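Local coordinates for putative uncharacterized protein PH0242 (Pyrococcus horikoshii, PDB 3VU1), which belongs to the AglB oligosaccharyltransferase family, as the C-terminal globular domain, a largely beta-stranded assembly of several domains that holds a calcium ion, at residues A95-I100 against T123-T128; L377-D382 against N436-N441; V297-G302 against Q335-I340. All coordinates share one frame; numbering follows the deposited sequence.

Interaction 1 of 3, residues A95-I100 against T123-T128; sequences AKFNAI and TTILLT
Thr124 OG1 comes up to the start of helix 97-103, where it stands 3.2 Å from Asn98 N. It is at the edge of the Phe97 ring, in the ring plane, 3.5 Å from Phe97 CB. The torsion behind this is Thr124 chi1 at 53°, which sets the hydroxyl between its own N and carbonyl carbon and turns CG2 toward the Asn98 side chain. Lys96 is the N-cap of the helix, and the first turn closes with Ile100 N donating to Lys96 O at 3.1 Å.

One residue along, Ile125 takes the ring's face. Its CD1 makes a CH-pi contact 3.7 Å from the centroid of the Phe97 ring, displaced toward the rim over CD2 and CG, while CG1 follows at 3.5 Å from Phe97 CD2. Phe213 of helix 212-218 meets both the Phe97 ring and Ile125, so the pair belongs to a larger apolar cluster between that helix and strand 125-130 of the Insert domain.

Chemically, the contact is half apolar, the Ile125 side chain on the Phe97 ring, and half polar, Thr124 against the start of the helix, whose positive end would probably polarise the hydroxyl oxygen of buried Thr124.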
loop_
_atom_site.group_PDB
_atom_site.type_symbol
_atom_site.label_atom_id
_atom_site.label_comp_id
_atom_site.label_asym_id
_atom_site.label_seq_id
_atom_site.Cartn_x
_atom_site.Cartn_y
_atom_site.Cartn_z
ATOM N N ALA A 95 -8.279 15.036 -7.557
ATOM C CA ALA A 95 -8.657 15.543 -8.894
ATOM C C ALA A 95 -8.662 14.431 -9.935
ATOM O O ALA A 95 -9.358 14.532 -10.921
ATOM C CB ALA A 95 -7.734 16.670 -9.347
ATOM N N LYS A 96 -7.871 13.383 -9.720
ATOM C CA LYS A 96 -7.887 12.251 -10.627
ATOM C C LYS A 96 -8.757 11.099 -10.119
ATOM O O LYS A 96 -8.758 10.004 -10.708
ATOM C CB LYS A 96 -6.462 11.771 -10.903
ATOM C CG LYS A 96 -5.716 12.713 -11.805
ATOM C CD LYS A 96 -4.242 12.417 -11.899
ATOM C CE LYS A 96 -3.737 13.202 -13.091
ATOM N NZ LYS A 96 -2.451 12.708 -13.622
ATOM N N PHE A 97 -9.518 11.334 -9.050
ATOM C CA PHE A 97 -10.110 10.194 -8.379
ATOM C C PHE A 97 -11.205 9.422 -9.115
ATOM O O PHE A 97 -11.357 8.232 -8.860
ATOM C CB PHE A 97 -10.472 10.467 -6.919
ATOM C CG PHE A 97 -10.244 9.264 -6.031
ATOM C CD1 PHE A 97 -8.946 8.851 -5.715
ATOM C CD2 PHE A 97 -11.308 8.521 -5.548
ATOM C CE1 PHE A 97 -8.720 7.728 -4.937
ATOM C CE2 PHE A 97 -11.087 7.420 -4.749
ATOM C CZ PHE A 97 -9.795 7.017 -4.454
ATOM N N ASN A 98 -11.932 10.051 -10.033
ATOM C CA ASN A 98 -12.873 9.300 -10.870
ATOM C C ASN A 98 -12.128 8.262 -11.699
ATOM O O ASN A 98 -12.508 7.098 -11.723
ATOM C CB ASN A 98 -13.675 10.212 -11.793
ATOM C CG ASN A 98 -14.893 10.825 -11.109
ATOM O OD1 ASN A 98 -15.943 10.945 -11.746
ATOM N ND2 ASN A 98 -14.775 11.211 -9.816
ATOM N N ALA A 99 -11.030 8.669 -12.335
ATOM C CA ALA A 99 -10.260 7.727 -13.135
ATOM C C ALA A 99 -9.788 6.576 -12.269
ATOM O O ALA A 99 -9.948 5.403 -12.670
ATOM C CB ALA A 99 -9.093 8.405 -13.848
ATOM N N ILE A 100 -9.194 6.911 -11.111
ATOM C CA ILE A 100 -8.666 5.914 -10.199
ATOM C C ILE A 100 -9.793 5.017 -9.730
ATOM O O ILE A 100 -9.632 3.804 -9.700
ATOM C CB ILE A 100 -7.976 6.541 -8.971
ATOM C CG1 ILE A 100 -6.820 7.465 -9.419
ATOM C CG2 ILE A 100 -7.485 5.453 -8.005
ATOM C CD1 ILE A 100 -6.197 8.296 -8.314
ATOM N N THR A 123 -19.194 12.899 -8.881
ATOM C CA THR A 123 -17.941 13.423 -8.344
ATOM C C THR A 123 -17.480 12.543 -7.205
ATOM O O THR A 123 -18.147 12.502 -6.167
ATOM C CB THR A 123 -18.091 14.870 -7.842
ATOM O OG1 THR A 123 -18.476 15.688 -8.947
ATOM C CG2 THR A 123 -16.746 15.395 -7.282
ATOM N N THR A 124 -16.362 11.841 -7.372
ATOM C CA THR A 124 -15.974 10.880 -6.331
ATOM C C THR A 124 -15.422 11.505 -5.040
ATOM O O THR A 124 -15.687 10.996 -3.940
ATOM C CB THR A 124 -15.036 9.775 -6.849
ATOM O OG1 THR A 124 -13.911 10.376 -7.505
ATOM C CG2 THR A 124 -15.797 8.842 -7.831
ATOM N N ILE A 125 -14.674 12.606 -5.185
ATOM C CA ILE A 125 -14.028 13.301 -4.072
ATOM C C ILE A 125 -13.944 14.808 -4.324
ATOM O O ILE A 125 -13.443 15.254 -5.333
ATOM C CB ILE A 125 -12.600 12.767 -3.762
ATOM C CG1 ILE A 125 -12.593 11.255 -3.693
ATOM C CG2 ILE A 125 -12.088 13.329 -2.433
ATOM C CD1 ILE A 125 -11.384 10.695 -2.989
ATOM N N LEU A 126 -14.430 15.574 -3.370
ATOM C CA LEU A 126 -14.328 17.001 -3.385
ATOM C C LEU A 126 -13.775 17.421 -2.023
ATOM O O LEU A 126 -14.098 16.807 -0.991
ATOM C CB LEU A 126 -15.705 17.574 -3.575
ATOM C CG LEU A 126 -15.887 18.781 -4.475
ATOM C CD1 LEU A 126 -15.051 18.694 -5.745
ATOM C CD2 LEU A 126 -17.364 18.802 -4.823
ATOM N N LEU A 127 -12.922 18.447 -2.032
ATOM C CA LEU A 127 -12.284 18.944 -0.824
ATOM C C LEU A 127 -12.781 20.333 -0.450
ATOM O O LEU A 127 -12.976 21.217 -1.309
ATOM C CB LEU A 127 -10.769 18.963 -0.967
ATOM C CG LEU A 127 -10.155 17.583 -1.057
ATOM C CD1 LEU A 127 -8.645 17.714 -1.010
ATOM C CD2 LEU A 127 -10.668 16.652 0.046
ATOM N N THR A 128 -12.997 20.530 0.840
ATOM C CA THR A 128 -13.328 21.852 1.313
ATOM C C THR A 128 -12.318 22.281 2.363
ATOM O O THR A 128 -11.739 21.448 3.051
ATOM C CB THR A 128 -14.786 21.942 1.806
ATOM O OG1 THR A 128 -15.002 20.991 2.853
ATOM C CG2 THR A 128 -15.776 21.702 0.642
#

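Interaction 2 of 3, residues L377-D382 against N436-N441; sequences LKVGVD and NEIVVN
Leu377 and Ile438 pair through both backbone groups: Leu377 N gives to Ile438 O at 3.0 Å, and Ile438 N returns to Leu377 O at 2.8 Å. The next hydrogen-bonded pair is less even. Val379 N reaches Asn436 O at 3.0 Å in a straight bond (163°), but Val379 O takes two weak hydrogen bonds, from Asn436 N (bent, 126°) and from Asn436 ND2 at 3.4 Å. That amide nitrogen also bonds Arg432 O, so the Asn436 side chain is held between Arg432, just before its own strand, and the neighbouring strand; Val381 CG2 touches ND2 too.

Between these pairs comes Lys378 opposite Glu437, a non-hydrogen-bonded pair. Here Lys378 CA makes a CA-H...O contact of 3.3 Å with Asn436 O, while the Lys378 backbone bonds the other way, to Thr351. The two side chains run alongside each other with CG to CG at 3.5 Å, yet Lys378 NZ and Glu437 OE2 stay 5.8 Å apart; Lys378 NZ makes a long, weak ion pair with Glu435 OE1.

The face of Leu377, Val379 and Ile438 is largely apolar, with Asn436 as its polar member: Leu377 CD1 meets Ile438 CG2, and Phe475 and Leu431 close over it. Bonded to 336-356 through Lys378 and to 436-441 through Leu377 and Val379, strand 372-381 is an inner strand of the antiparallel sheet that runs through both Peripheral ranges, here in Peripheral 2.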
loop_
_atom_site.group_PDB
_atom_site.type_symbol
_atom_site.label_atom_id
_atom_site.label_comp_id
_atom_site.label_asym_id
_atom_site.label_seq_id
_atom_site.Cartn_x
_atom_site.Cartn_y
_atom_site.Cartn_z
ATOM N N LEU A 377 21.930 -10.903 -16.867
ATOM C CA LEU A 377 21.323 -9.909 -15.988
ATOM C C LEU A 377 22.402 -9.262 -15.169
ATOM O O LEU A 377 23.373 -9.908 -14.787
ATOM C CB LEU A 377 20.391 -10.570 -14.977
ATOM C CG LEU A 377 19.306 -11.491 -15.476
ATOM C CD1 LEU A 377 19.056 -12.603 -14.480
ATOM C CD2 LEU A 377 18.046 -10.692 -15.716
ATOM N N LYS A 378 22.206 -7.988 -14.880
ATOM C CA LYS A 378 22.960 -7.307 -13.863
ATOM C C LYS A 378 21.930 -6.822 -12.835
ATOM O O LYS A 378 20.975 -6.100 -13.165
ATOM C CB LYS A 378 23.784 -6.156 -14.473
ATOM C CG LYS A 378 25.268 -6.469 -14.669
ATOM C CD LYS A 378 25.789 -6.261 -16.104
ATOM C CE LYS A 378 25.512 -4.877 -16.701
ATOM N NZ LYS A 378 26.118 -3.741 -15.946
ATOM N N VAL A 379 22.114 -7.238 -11.588
ATOM C CA VAL A 379 21.170 -6.911 -10.527
ATOM C C VAL A 379 21.869 -6.333 -9.302
ATOM O O VAL A 379 22.973 -6.760 -8.963
ATOM C CB VAL A 379 20.314 -8.138 -10.162
ATOM C CG1 VAL A 379 21.180 -9.296 -9.703
ATOM C CG2 VAL A 379 19.274 -7.780 -9.118
ATOM N N GLY A 380 21.228 -5.355 -8.661
ATOM C CA GLY A 380 21.760 -4.709 -7.450
ATOM C C GLY A 380 20.979 -5.092 -6.198
ATOM O O GLY A 380 19.744 -5.135 -6.225
ATOM N N VAL A 381 21.700 -5.400 -5.118
ATOM C CA VAL A 381 21.106 -5.693 -3.827
ATOM C C VAL A 381 21.837 -4.938 -2.745
ATOM O O VAL A 381 22.995 -4.594 -2.904
ATOM C CB VAL A 381 21.167 -7.189 -3.490
ATOM C CG1 VAL A 381 20.100 -7.968 -4.255
ATOM C CG2 VAL A 381 22.556 -7.736 -3.764
ATOM N N ASP A 382 21.149 -4.697 -1.636
ATOM C CA ASP A 382 21.702 -3.936 -0.508
ATOM C C ASP A 382 22.606 -4.751 0.386
ATOM O O ASP A 382 23.498 -4.196 0.988
ATOM C CB ASP A 382 20.581 -3.307 0.326
ATOM C CG ASP A 382 19.930 -2.127 -0.384
ATOM O OD1 ASP A 382 20.698 -1.285 -0.909
ATOM O OD2 ASP A 382 18.673 -2.045 -0.435
ATOM N N ASN A 436 25.712 -7.202 -9.471
ATOM C CA ASN A 436 25.991 -8.622 -9.620
ATOM C C ASN A 436 25.722 -9.033 -11.040
ATOM O O ASN A 436 24.605 -8.847 -11.509
ATOM C CB ASN A 436 25.057 -9.437 -8.741
ATOM C CG ASN A 436 25.404 -9.350 -7.287
ATOM O OD1 ASN A 436 26.120 -10.206 -6.768
ATOM N ND2 ASN A 436 24.903 -8.316 -6.614
ATOM N N GLU A 437 26.714 -9.603 -11.726
ATOM C CA GLU A 437 26.495 -10.105 -13.088
ATOM C C GLU A 437 26.081 -11.551 -13.047
ATOM O O GLU A 437 26.695 -12.353 -12.353
ATOM C CB GLU A 437 27.741 -9.982 -13.939
ATOM C CG GLU A 437 28.036 -8.586 -14.434
ATOM C CD GLU A 437 29.464 -8.473 -14.926
ATOM O OE1 GLU A 437 29.853 -9.243 -15.837
ATOM O OE2 GLU A 437 30.202 -7.620 -14.391
ATOM N N ILE A 438 25.034 -11.883 -13.788
ATOM C CA ILE A 438 24.480 -13.225 -13.755
ATOM C C ILE A 438 24.289 -13.770 -15.163
ATOM O O ILE A 438 23.733 -13.086 -16.035
ATOM C CB ILE A 438 23.175 -13.290 -12.913
ATOM C CG1 ILE A 438 23.501 -13.560 -11.446
ATOM C CG2 ILE A 438 22.253 -14.407 -13.376
ATOM C CD1 ILE A 438 23.742 -12.311 -10.637
ATOM N N VAL A 439 24.768 -15.005 -15.362
ATOM C CA VAL A 439 24.673 -15.691 -16.645
ATOM C C VAL A 439 24.142 -17.114 -16.459
ATOM O O VAL A 439 24.667 -17.870 -15.647
ATOM C CB VAL A 439 26.042 -15.729 -17.365
ATOM C CG1 VAL A 439 25.857 -16.215 -18.798
ATOM C CG2 VAL A 439 26.727 -14.355 -17.346
ATOM N N VAL A 440 23.094 -17.472 -17.200
ATOM C CA VAL A 440 22.429 -18.773 -17.035
ATOM C C VAL A 440 21.741 -19.188 -18.330
ATOM O O VAL A 440 21.416 -18.328 -19.165
ATOM C CB VAL A 440 21.375 -18.803 -15.871
ATOM C CG1 VAL A 440 22.041 -18.694 -14.503
ATOM C CG2 VAL A 440 20.295 -17.735 -16.044
ATOM N N ASN A 441 21.530 -20.502 -18.485
ATOM C CA ASN A 441 20.727 -21.054 -19.585
ATOM C C ASN A 441 19.262 -21.075 -19.198
ATOM O O ASN A 441 18.907 -21.510 -18.094
ATOM C CB ASN A 441 21.178 -22.470 -19.959
ATOM C CG ASN A 441 22.502 -22.499 -20.717
ATOM O OD1 ASN A 441 22.927 -21.511 -21.336
ATOM N ND2 ASN A 441 23.156 -23.653 -20.684
#

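Interaction 3 of 3, residues V297-G302 against Q335-I340; sequences VYALNG and QKYRFI
Arg338 touches Leu300 at its root and again at its head. Its CB lies 3.8 Å from Leu300 CD1; chi1 near -168° and an extended chi2 then carry the chain off the strand until a bend at chi3 (-81°) folds the head back. NE goes to Glu485 in a salt bridge, CZ and NH1 each come 4.0 Å from Leu300 CD2, and NH2 reaches the same methyl at 3.8 Å. That methyl sits over one face of the guanidinium group, toward its rim, so the charge is bonded on one flank and padded by carbon on a face.

Beneath, the backbones are antiparallel: Tyr298 N gives to Arg338 O at 2.8 Å and Arg338 N answers to Tyr298 O. At the far end Gln335 and Lys336 both face Leu300 in a classic beta bulge; Gln335 N, only weakly bonded to Leu300 O, also donates to Asn301 OD1 at 3.2 Å.

Two CH-pi contacts complete the contact, on opposite faces of the sheet: Ile340 CG1 over the Tyr298 ring, Val297 CG2 over that of Phe339. Tyr298 OH bonds Glu480, so strand 464-487 supplies carboxylates to both Tyr298 and Arg338, and Glu485 probably steadies the arginine's positive charge.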
loop_
_atom_site.group_PDB
_atom_site.type_symbol
_atom_site.label_atom_id
_atom_site.label_comp_id
_atom_site.label_asym_id
_atom_site.label_seq_id
_atom_site.Cartn_x
_atom_site.Cartn_y
_atom_site.Cartn_z
ATOM N N VAL A 297 13.753 -10.547 17.171
ATOM C CA VAL A 297 13.889 -9.202 17.698
ATOM C C VAL A 297 15.365 -8.814 17.537
ATOM O O VAL A 297 16.280 -9.578 17.917
ATOM C CB VAL A 297 13.401 -9.109 19.164
ATOM C CG1 VAL A 297 13.602 -7.708 19.719
ATOM C CG2 VAL A 297 11.922 -9.462 19.259
ATOM N N TYR A 298 15.601 -7.672 16.903
ATOM C CA TYR A 298 16.951 -7.121 16.801
ATOM C C TYR A 298 17.043 -5.964 17.788
ATOM O O TYR A 298 16.296 -4.985 17.670
ATOM C CB TYR A 298 17.232 -6.585 15.389
ATOM C CG TYR A 298 17.325 -7.594 14.252
ATOM C CD1 TYR A 298 17.088 -8.953 14.465
ATOM C CD2 TYR A 298 17.610 -7.172 12.941
ATOM C CE1 TYR A 298 17.162 -9.869 13.425
ATOM C CE2 TYR A 298 17.677 -8.085 11.895
ATOM C CZ TYR A 298 17.456 -9.437 12.139
ATOM O OH TYR A 298 17.515 -10.383 11.118
ATOM N N ALA A 299 17.941 -6.075 18.761
ATOM C CA ALA A 299 18.244 -4.947 19.652
ATOM C C ALA A 299 19.167 -3.991 18.928
ATOM O O ALA A 299 20.148 -4.410 18.309
ATOM C CB ALA A 299 18.905 -5.432 20.937
ATOM N N LEU A 300 18.869 -2.707 19.026
ATOM C CA LEU A 300 19.635 -1.704 18.312
ATOM C C LEU A 300 20.040 -0.538 19.173
ATOM O O LEU A 300 19.215 0.019 19.899
ATOM C CB LEU A 300 18.831 -1.157 17.119
ATOM C CG LEU A 300 18.809 -1.931 15.804
ATOM C CD1 LEU A 300 17.592 -2.827 15.786
ATOM C CD2 LEU A 300 18.754 -0.960 14.637
ATOM N N ASN A 301 21.310 -0.165 19.054
ATOM C CA ASN A 301 21.806 1.133 19.500
ATOM C C ASN A 301 22.027 2.043 18.292
ATOM O O ASN A 301 23.011 1.904 17.567
ATOM C CB ASN A 301 23.109 0.976 20.292
ATOM C CG ASN A 301 22.903 0.327 21.653
ATOM O OD1 ASN A 301 21.893 0.547 22.320
ATOM N ND2 ASN A 301 23.873 -0.474 22.076
ATOM N N GLY A 302 21.100 2.965 18.080
ATOM C CA GLY A 302 21.110 3.834 16.913
ATOM C C GLY A 302 20.843 3.052 15.643
ATOM O O GLY A 302 19.695 2.737 15.327
ATOM N N GLN A 335 18.754 0.867 22.739
ATOM C CA GLN A 335 17.914 2.034 22.483
ATOM C C GLN A 335 16.523 1.656 21.970
ATOM O O GLN A 335 15.542 2.252 22.386
ATOM C CB GLN A 335 18.587 3.012 21.518
ATOM C CG GLN A 335 17.674 4.190 21.172
ATOM C CD GLN A 335 18.251 5.154 20.156
ATOM O OE1 GLN A 335 17.631 6.175 19.862
ATOM N NE2 GLN A 335 19.444 4.861 19.630
ATOM N N LYS A 336 16.445 0.682 21.066
ATOM C CA LYS A 336 15.160 0.281 20.515
ATOM C C LYS A 336 15.138 -1.178 20.065
ATOM O O LYS A 336 16.192 -1.788 19.880
ATOM C CB LYS A 336 14.748 1.197 19.364
ATOM C CG LYS A 336 15.688 1.200 18.177
ATOM C CD LYS A 336 15.066 2.002 17.052
ATOM C CE LYS A 336 16.053 2.236 15.917
ATOM N NZ LYS A 336 15.398 3.090 14.887
ATOM N N TYR A 337 13.930 -1.732 19.913
ATOM C CA TYR A 337 13.768 -3.118 19.424
ATOM C C TYR A 337 13.049 -3.180 18.071
ATOM O O TYR A 337 12.017 -2.524 17.848
ATOM C CB TYR A 337 13.092 -4.039 20.461
ATOM C CG TYR A 337 13.674 -3.905 21.850
ATOM C CD1 TYR A 337 13.027 -3.143 22.818
ATOM C CD2 TYR A 337 14.876 -4.517 22.192
ATOM C CE1 TYR A 337 13.542 -2.998 24.091
ATOM C CE2 TYR A 337 15.406 -4.380 23.465
ATOM C CZ TYR A 337 14.731 -3.613 24.410
ATOM O OH TYR A 337 15.235 -3.450 25.683
ATOM N N ARG A 338 13.624 -3.959 17.167
ATOM C CA ARG A 338 13.022 -4.148 15.863
ATOM C C ARG A 338 12.550 -5.592 15.707
ATOM O O ARG A 338 13.340 -6.536 15.767
ATOM C CB ARG A 338 14.007 -3.753 14.747
ATOM C CG ARG A 338 13.389 -3.643 13.364
ATOM C CD ARG A 338 14.463 -3.429 12.326
ATOM N NE ARG A 338 14.851 -2.035 12.285
ATOM C CZ ARG A 338 16.009 -1.588 11.818
ATOM N NH1 ARG A 338 16.917 -2.446 11.353
ATOM N NH2 ARG A 338 16.257 -0.280 11.835
ATOM N N PHE A 339 11.251 -5.742 15.508
ATOM C CA PHE A 339 10.661 -7.030 15.204
ATOM C C PHE A 339 10.803 -7.372 13.709
ATOM O O PHE A 339 10.418 -6.590 12.838
ATOM C CB PHE A 339 9.206 -7.039 15.678
ATOM C CG PHE A 339 9.071 -6.954 17.179
ATOM C CD1 PHE A 339 9.422 -5.788 17.866
ATOM C CD2 PHE A 339 8.626 -8.045 17.914
ATOM C CE1 PHE A 339 9.313 -5.703 19.244
ATOM C CE2 PHE A 339 8.523 -7.967 19.299
ATOM C CZ PHE A 339 8.864 -6.797 19.961
ATOM N N ILE A 340 11.406 -8.523 13.436
ATOM C CA ILE A 340 11.635 -9.008 12.075
ATOM C C ILE A 340 10.863 -10.287 11.739
ATOM O O ILE A 340 10.862 -11.245 12.510
ATOM C CB ILE A 340 13.149 -9.224 11.801
ATOM C CG1 ILE A 340 13.771 -7.977 11.173
ATOM C CG2 ILE A 340 13.365 -10.312 10.773
ATOM C CD1 ILE A 340 13.716 -6.775 12.061
#

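How the interactions relate
From the N terminus, interaction 1 comes first and closes a loop of 22 residues that contains helix 109-113, tying helix 97-103 to the Insert domain sheet. Interaction 3 follows, closing 32 residues that include strands 304-314 and 325-331, in the Peripheral 1 range. Interaction 2 closes the longest loop, 53 residues with the whole of strands 385-401 and 412-431, in the Peripheral 2 range. The three are in series, neither nested nor crossed. Interactions 2 and 3 share one sheet through strand 336-356, with nearest atoms about 12 Å apart. Interaction 1 lies on the opposite side of the chain's centre from the other two, its own centre about 43 Å and 41 Å from those of interactions 2 and 3.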